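Local coordinates for protein activating signal cointegrator 1 complex subunit 2 (Homo sapiens, PDB 6YXQ) that recruits ASCC3 and ALKBH3 to DNA damage by binding polyubiquitinated proteins, and takes part in rescue of stalled ribosomes, at residues G151-L154 with Y155-L159; R369-D372 with A373-V377. All coordinates share one frame; numbering follows the deposited sequence.

Contact 1. Residues G151-L154 with Y155-L159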
ATOM      1  N   GLY B 151      -6.440 -16.254 -13.048  1.00100.25           N
ATOM      2  CA  GLY B 151      -5.083 -16.317 -12.524  1.00 97.46           C
ATOM      3  C   GLY B 151      -4.031 -16.062 -13.587  1.00 91.01           C
ATOM      4  O   GLY B 151      -2.973 -15.483 -13.306  1.00 84.21           O
ATOM      5  N   GLU B 152      -4.297 -16.510 -14.816  1.00 88.35           N
ATOM      6  CA  GLU B 152      -3.431 -16.160 -15.934  1.00 82.31           C
ATOM      7  C   GLU B 152      -3.329 -14.650 -16.070  1.00 90.81           C
ATOM      8  O   GLU B 152      -2.223 -14.097 -16.130  1.00 97.14           O
ATOM      9  CB  GLU B 152      -3.953 -16.790 -17.225  1.00 97.33           C
ATOM     10  CG  GLU B 152      -2.881 -17.128 -18.247  1.00112.41           C
ATOM     11  CD  GLU B 152      -3.337 -18.183 -19.238  1.00132.73           C
ATOM     12  OE1 GLU B 152      -2.481 -18.949 -19.736  1.00140.68           O
ATOM     13  OE2 GLU B 152      -4.555 -18.243 -19.520  1.00135.12           O
ATOM     14  N   ILE B 153      -4.477 -13.958 -16.066  1.00 85.77           N
ATOM     15  CA  ILE B 153      -4.472 -12.494 -16.138  1.00 79.24           C
ATOM     16  C   ILE B 153      -3.631 -11.905 -15.010  1.00 92.97           C
ATOM     17  O   ILE B 153      -2.771 -11.034 -15.229  1.00 88.77           O
ATOM     18  CB  ILE B 153      -5.908 -11.949 -16.083  1.00 81.16           C
ATOM     19  CG1 ILE B 153      -6.619 -12.121 -17.422  1.00 90.62           C
ATOM     20  CG2 ILE B 153      -5.902 -10.490 -15.660  1.00 73.14           C
ATOM     21  CD1 ILE B 153      -8.125 -11.985 -17.308  1.00 93.31           C
ATOM     22  N   LEU B 154      -3.880 -12.379 -13.782  1.00 98.88           N
ATOM     23  CA  LEU B 154      -3.227 -11.848 -12.587  1.00 90.86           C
ATOM     24  C   LEU B 154      -1.718 -11.945 -12.657  1.00 94.60           C
ATOM     25  O   LEU B 154      -1.028 -10.913 -12.695  1.00 93.52           O
ATOM     26  CB  LEU B 154      -3.703 -12.572 -11.342  1.00 85.37           C
ATOM     27  CG  LEU B 154      -5.113 -12.363 -10.864  1.00 88.44           C
ATOM     28  CD1 LEU B 154      -5.097 -12.466  -9.355  1.00 77.53           C
ATOM     29  CD2 LEU B 154      -5.601 -11.012 -11.335  1.00 96.62           C
ATOM     30  N   TYR B 155      -1.197 -13.186 -12.614  1.00107.86           N
ATOM     31  CA  TYR B 155       0.227 -13.369 -12.825  1.00115.78           C
ATOM     32  C   TYR B 155       0.700 -12.564 -13.994  1.00 96.47           C
ATOM     33  O   TYR B 155       1.818 -12.114 -14.004  1.00 91.97           O
ATOM     34  CB  TYR B 155       0.625 -14.830 -13.022  1.00114.75           C
ATOM     35  CG  TYR B 155       2.125 -15.079 -12.898  1.00 99.34           C
ATOM     36  CD1 TYR B 155       3.040 -14.773 -13.928  1.00 95.09           C
ATOM     37  CD2 TYR B 155       2.629 -15.595 -11.724  1.00 94.92           C
ATOM     38  CE1 TYR B 155       4.412 -15.023 -13.759  1.00 94.59           C
ATOM     39  CE2 TYR B 155       3.992 -15.843 -11.556  1.00 98.32           C
ATOM     40  CZ  TYR B 155       4.874 -15.553 -12.573  1.00 97.18           C
ATOM     41  OH  TYR B 155       6.220 -15.797 -12.405  1.00 96.69           O
ATOM     42  N   ASN B 156      -0.054 -12.399 -15.014  1.00106.08           N
ATOM     43  CA  ASN B 156       0.803 -12.227 -16.187  1.00114.51           C
ATOM     44  C   ASN B 156       0.705 -10.867 -16.822  1.00113.27           C
ATOM     45  O   ASN B 156       1.392 -10.604 -17.786  1.00116.63           O
ATOM     46  CB  ASN B 156       0.494 -13.183 -17.348  1.00130.06           C
ATOM     47  CG  ASN B 156       1.544 -14.193 -17.451  1.00152.92           C
ATOM     48  OD1 ASN B 156       2.747 -13.853 -17.560  1.00173.89           O
ATOM     49  ND2 ASN B 156       1.209 -15.416 -17.385  1.00161.81           N
ATOM     50  N   ASN B 157      -0.166 -10.007 -16.355  1.00115.06           N
ATOM     51  CA  ASN B 157       0.006  -8.584 -16.542  1.00102.98           C
ATOM     52  C   ASN B 157       0.670  -7.960 -15.330  1.00105.32           C
ATOM     53  O   ASN B 157       0.373  -6.814 -15.013  1.00106.11           O
ATOM     54  CB  ASN B 157      -1.355  -7.985 -16.858  1.00101.09           C
ATOM     55  CG  ASN B 157      -1.986  -8.696 -18.052  1.00101.80           C
ATOM     56  OD1 ASN B 157      -1.689  -8.375 -19.202  1.00109.22           O
ATOM     57  ND2 ASN B 157      -2.879  -9.642 -17.785  1.00 87.92           N
ATOM     58  N   PHE B 158       1.546  -8.710 -14.633  1.00105.86           N
ATOM     59  CA  PHE B 158       2.310  -8.220 -13.469  1.00 87.00           C
ATOM     60  C   PHE B 158       1.413  -7.530 -12.440  1.00 85.68           C
ATOM     61  O   PHE B 158       1.868  -6.693 -11.652  1.00 89.03           O
ATOM     62  CB  PHE B 158       3.451  -7.286 -13.892  1.00 89.10           C
ATOM     63  CG  PHE B 158       4.676  -8.006 -14.398  1.00107.28           C
ATOM     64  CD1 PHE B 158       5.559  -8.616 -13.512  1.00108.38           C
ATOM     65  CD2 PHE B 158       4.937  -8.086 -15.757  1.00115.98           C
ATOM     66  CE1 PHE B 158       6.680  -9.290 -13.976  1.00115.14           C
ATOM     67  CE2 PHE B 158       6.058  -8.758 -16.227  1.00127.94           C
ATOM     68  CZ  PHE B 158       6.931  -9.360 -15.336  1.00122.97           C
ATOM     69  N   LEU B 159       0.132  -7.909 -12.422  1.00 93.24           N
ATOM     70  CA  LEU B 159      -0.821  -7.302 -11.495  1.00 77.69           C
ATOM     71  C   LEU B 159      -0.469  -7.624 -10.052  1.00 72.67           C
ATOM     72  O   LEU B 159      -0.719  -6.818  -9.149  1.00 74.06           O
ATOM     73  CB  LEU B 159      -2.239  -7.782 -11.808  1.00 79.23           C
ATOM     74  CG  LEU B 159      -2.816  -7.433 -13.183  1.00 82.59           C
ATOM     75  CD1 LEU B 159      -4.290  -7.815 -13.266  1.00 80.37           C
ATOM     76  CD2 LEU B 159      -2.632  -5.954 -13.492  1.00 77.95           C
TER

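Contact 2. Residues R369-D372 with A373-V377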
ATOM      1  N   ARG B 369      17.482 -18.837  24.427  1.00 65.05           N
ATOM      2  CA  ARG B 369      16.997 -18.242  25.668  1.00 64.38           C
ATOM      3  C   ARG B 369      15.840 -17.285  25.403  1.00 64.95           C
ATOM      4  O   ARG B 369      14.767 -17.407  26.005  1.00 76.79           O
ATOM      5  CB  ARG B 369      18.164 -17.540  26.364  1.00 84.43           C
ATOM      6  CG  ARG B 369      17.818 -16.704  27.576  1.00103.48           C
ATOM      7  CD  ARG B 369      18.909 -15.659  27.832  1.00114.40           C
ATOM      8  NE  ARG B 369      20.227 -16.075  27.352  1.00115.75           N
ATOM      9  CZ  ARG B 369      21.237 -15.241  27.128  1.00110.25           C
ATOM     10  NH1 ARG B 369      21.080 -13.938  27.338  1.00120.62           N
ATOM     11  NH2 ARG B 369      22.401 -15.707  26.691  1.00 86.62           N
ATOM     12  N   ASP B 370      16.032 -16.348  24.471  1.00 64.16           N
ATOM     13  CA  ASP B 370      15.002 -15.361  24.146  1.00 69.50           C
ATOM     14  C   ASP B 370      13.769 -16.019  23.528  1.00 76.74           C
ATOM     15  O   ASP B 370      12.622 -15.693  23.888  1.00 68.14           O
ATOM     16  CB  ASP B 370      15.585 -14.314  23.192  1.00 56.35           C
ATOM     17  CG  ASP B 370      16.710 -13.494  23.825  1.00 80.12           C
ATOM     18  OD1 ASP B 370      16.975 -13.643  25.041  1.00 91.91           O
ATOM     19  OD2 ASP B 370      17.343 -12.703  23.095  1.00 71.72           O
ATOM     20  N   TYR B 371      13.987 -16.946  22.590  1.00 72.13           N
ATOM     21  CA  TYR B 371      12.875 -17.648  21.959  1.00 66.91           C
ATOM     22  C   TYR B 371      12.065 -18.433  22.979  1.00 72.41           C
ATOM     23  O   TYR B 371      10.835 -18.459  22.906  1.00 60.42           O
ATOM     24  CB  TYR B 371      13.380 -18.590  20.866  1.00 58.77           C
ATOM     25  CG  TYR B 371      12.281 -19.469  20.318  1.00 48.74           C
ATOM     26  CD1 TYR B 371      11.354 -18.963  19.422  1.00 57.69           C
ATOM     27  CD2 TYR B 371      12.151 -20.789  20.716  1.00 49.20           C
ATOM     28  CE1 TYR B 371      10.335 -19.745  18.929  1.00 58.89           C
ATOM     29  CE2 TYR B 371      11.132 -21.582  20.225  1.00 52.16           C
ATOM     30  CZ  TYR B 371      10.227 -21.051  19.329  1.00 61.22           C
ATOM     31  OH  TYR B 371       9.203 -21.822  18.829  1.00 77.33           O
ATOM     32  N   ASP B 372      12.736 -19.123  23.903  1.00 72.20           N
ATOM     33  CA  ASP B 372      12.029 -19.838  24.956  1.00 63.07           C
ATOM     34  C   ASP B 372      11.274 -18.874  25.858  1.00 71.96           C
ATOM     35  O   ASP B 372      10.164 -19.178  26.312  1.00 69.99           O
ATOM     36  CB  ASP B 372      13.014 -20.668  25.770  1.00 62.31           C
ATOM     37  CG  ASP B 372      12.326 -21.533  26.798  1.00 75.59           C
ATOM     38  OD1 ASP B 372      11.550 -22.428  26.400  1.00 76.24           O
ATOM     39  OD2 ASP B 372      12.554 -21.308  28.004  1.00 80.16           O
ATOM     40  N   ALA B 373      11.861 -17.706  26.134  1.00 64.96           N
ATOM     41  CA  ALA B 373      11.161 -16.714  26.939  1.00 59.27           C
ATOM     42  C   ALA B 373       9.847 -16.310  26.286  1.00 75.23           C
ATOM     43  O   ALA B 373       8.843 -16.105  26.979  1.00 82.25           O
ATOM     44  CB  ALA B 373      12.050 -15.492  27.163  1.00 49.20           C
ATOM     45  N   LEU B 374       9.831 -16.205  24.952  1.00 63.99           N
ATOM     46  CA  LEU B 374       8.609 -15.752  24.280  1.00 64.79           C
ATOM     47  C   LEU B 374       7.633 -16.889  23.954  1.00 70.79           C
ATOM     48  O   LEU B 374       6.450 -16.806  24.296  1.00 76.68           O
ATOM     49  CB  LEU B 374       8.955 -14.973  23.010  1.00 61.87           C
ATOM     50  CG  LEU B 374       7.815 -14.132  22.438  1.00 61.48           C
ATOM     51  CD1 LEU B 374       7.442 -13.006  23.386  1.00 73.12           C
ATOM     52  CD2 LEU B 374       8.215 -13.575  21.088  1.00 65.65           C
ATOM     53  N   PHE B 375       8.092 -17.941  23.274  1.00 68.72           N
ATOM     54  CA  PHE B 375       7.302 -19.142  22.996  1.00 55.90           C
ATOM     55  C   PHE B 375       7.971 -20.316  23.698  1.00 67.80           C
ATOM     56  O   PHE B 375       8.860 -20.962  23.119  1.00 70.71           O
ATOM     57  CB  PHE B 375       7.214 -19.432  21.500  1.00 58.63           C
ATOM     58  CG  PHE B 375       6.729 -18.282  20.668  1.00 61.21           C
ATOM     59  CD1 PHE B 375       5.383 -18.139  20.380  1.00 53.72           C
ATOM     60  CD2 PHE B 375       7.623 -17.369  20.134  1.00 59.05           C
ATOM     61  CE1 PHE B 375       4.936 -17.097  19.594  1.00 59.17           C
ATOM     62  CE2 PHE B 375       7.181 -16.323  19.347  1.00 52.21           C
ATOM     63  CZ  PHE B 375       5.839 -16.183  19.080  1.00 55.99           C
ATOM     64  N   PRO B 376       7.577 -20.635  24.930  1.00 64.21           N
ATOM     65  CA  PRO B 376       8.279 -21.686  25.687  1.00 66.07           C
ATOM     66  C   PRO B 376       8.337 -23.003  24.924  1.00 70.90           C
ATOM     67  O   PRO B 376       7.348 -23.444  24.333  1.00 71.65           O
ATOM     68  CB  PRO B 376       7.455 -21.810  26.979  1.00 53.30           C
ATOM     69  CG  PRO B 376       6.187 -21.077  26.723  1.00 50.71           C
ATOM     70  CD  PRO B 376       6.517 -20.005  25.725  1.00 55.34           C
ATOM     71  N   VAL B 377       9.525 -23.623  24.942  1.00 71.03           N
ATOM     72  CA  VAL B 377       9.748 -24.873  24.217  1.00 60.53           C
ATOM     73  C   VAL B 377       9.038 -26.034  24.905  1.00 69.84           C
ATOM     74  O   VAL B 377       8.448 -26.896  24.243  1.00 79.94           O
ATOM     75  CB  VAL B 377      11.258 -25.149  24.076  1.00 60.12           C
ATOM     76  CG1 VAL B 377      11.494 -26.601  23.712  1.00 41.60           C
ATOM     77  CG2 VAL B 377      11.888 -24.230  23.038  1.00 59.88           C
TER
HETATM   78  O   HOH W   1       8.405 -23.133  20.777  1.00 86.99           O

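Contact 1. Residues G151-L154 with Y155-L159
N157 folds its side chain back onto I153 at the point where the helix runs out. Its CB lies 3.7 Å from I153 O. With chi1 at -55°, CG stands beside the residue's own backbone N, and this turns the amide back toward the last helical turn. At the tip, ND2 donates to I153 O over 2.9 Å, reaching a lone pair in the carbonyl plane, although the oxygen sits somewhat out of the plane of the N157 amide. The same ND2 comes within 3.8 Å of I153 CG2, so the methyl flanks the polar contact. I153 O also accepts the nearly straight bond from N157 N (3.0 Å, 168° at the hydrogen) and another from N156 N, which comes from above the carbonyl plane. Three donors thus hold one carbonyl oxygen.

Beyond it the chain closes a Schellman motif: F158 has a positive phi, L159 N bonds weakly to L154 O (3.2 Å), and F158 N bonds weakly to Y155 O. L159 CD1 then packs against I153 CG2 at 3.9 Å and L154 CD2 at 4.0 Å, giving the turn an apolar underside. W82 and I86 of helix 78-87 pack against I153, with W82 also on L154 and I86 on N157, while Y155 reaches the other way, its hydroxyl bonded to D197 of helix 193-216.

Contact 2. Residues R369-D372 with A373-V377
Y371 and F375, one helical turn apart, cross their side chains at about a right angle. The rings themselves are oblique, planes at 33° and centroids 5.8 Å apart, neither stacked nor edge-to-face. The touch is local: Y371 CE1 meets F375 CD2 at 3.8 Å. Y371 gets there because its CG lies anti to the backbone N (chi1 172°), sending the ring along the helix toward the turn that follows. Over one ring face lies F375 O, 3.7 Å from Y371 CE2. At the edge, near the ring plane, V377 CG2 approaches Y371 CE2 to 3.9 Å, its side chain again crossing the tyrosine's. A water accepts from Y371 OH and donates to F375 O, joining the phenol to the chain as it leaves the helix. With an alanine here, F375 and V377 would probably lose the aromatic surface they share, and that water its phenolic donor.

D372 works beside this group. Its OD1 receives V377 N at 2.8 Å in a practically straight bond (177°), met nearly along the C-O axis, and D372 O takes a CA-H contact from P376 CA at 3.2 Å. The carboxylate is the firm grip; the carbonyl contact adds little, while Y371 O accepts F375 N at 2.8 Å. This is a tight helix-to-helix corner, a last-turn side chain taking the backbone N-H just past the proline.

The other carboxylate oxygen, D372 OD2, bonds W407 NE1 of helix 394-408. Helix 306-340 presents F327, edge-to-face with Y371, and H328, stacked on F375; F358 of helix 348-359 touches both Y371 and V377.

In the fold
This chain is the largely helical N-terminal part of the protein. From the N terminus, it passes the small two-stranded sheet and the first helices before contact 1, which ends helix 147-156 and turns it toward helix 162-172. The end of that helix and its turn lie between helix 78-87, earlier in the chain, and helix 193-216, later in it. The long helices 243-266, 279-300 and 306-340 follow before contact 2, which links helix 365-374 to helix 377-387 and joins that corner to helices 306-340, 348-359 and 394-408. The two are in series, neither nested nor crossed, with centres about 41 Å apart on opposite sides of the chain's centre. The partner protein chain touches neither.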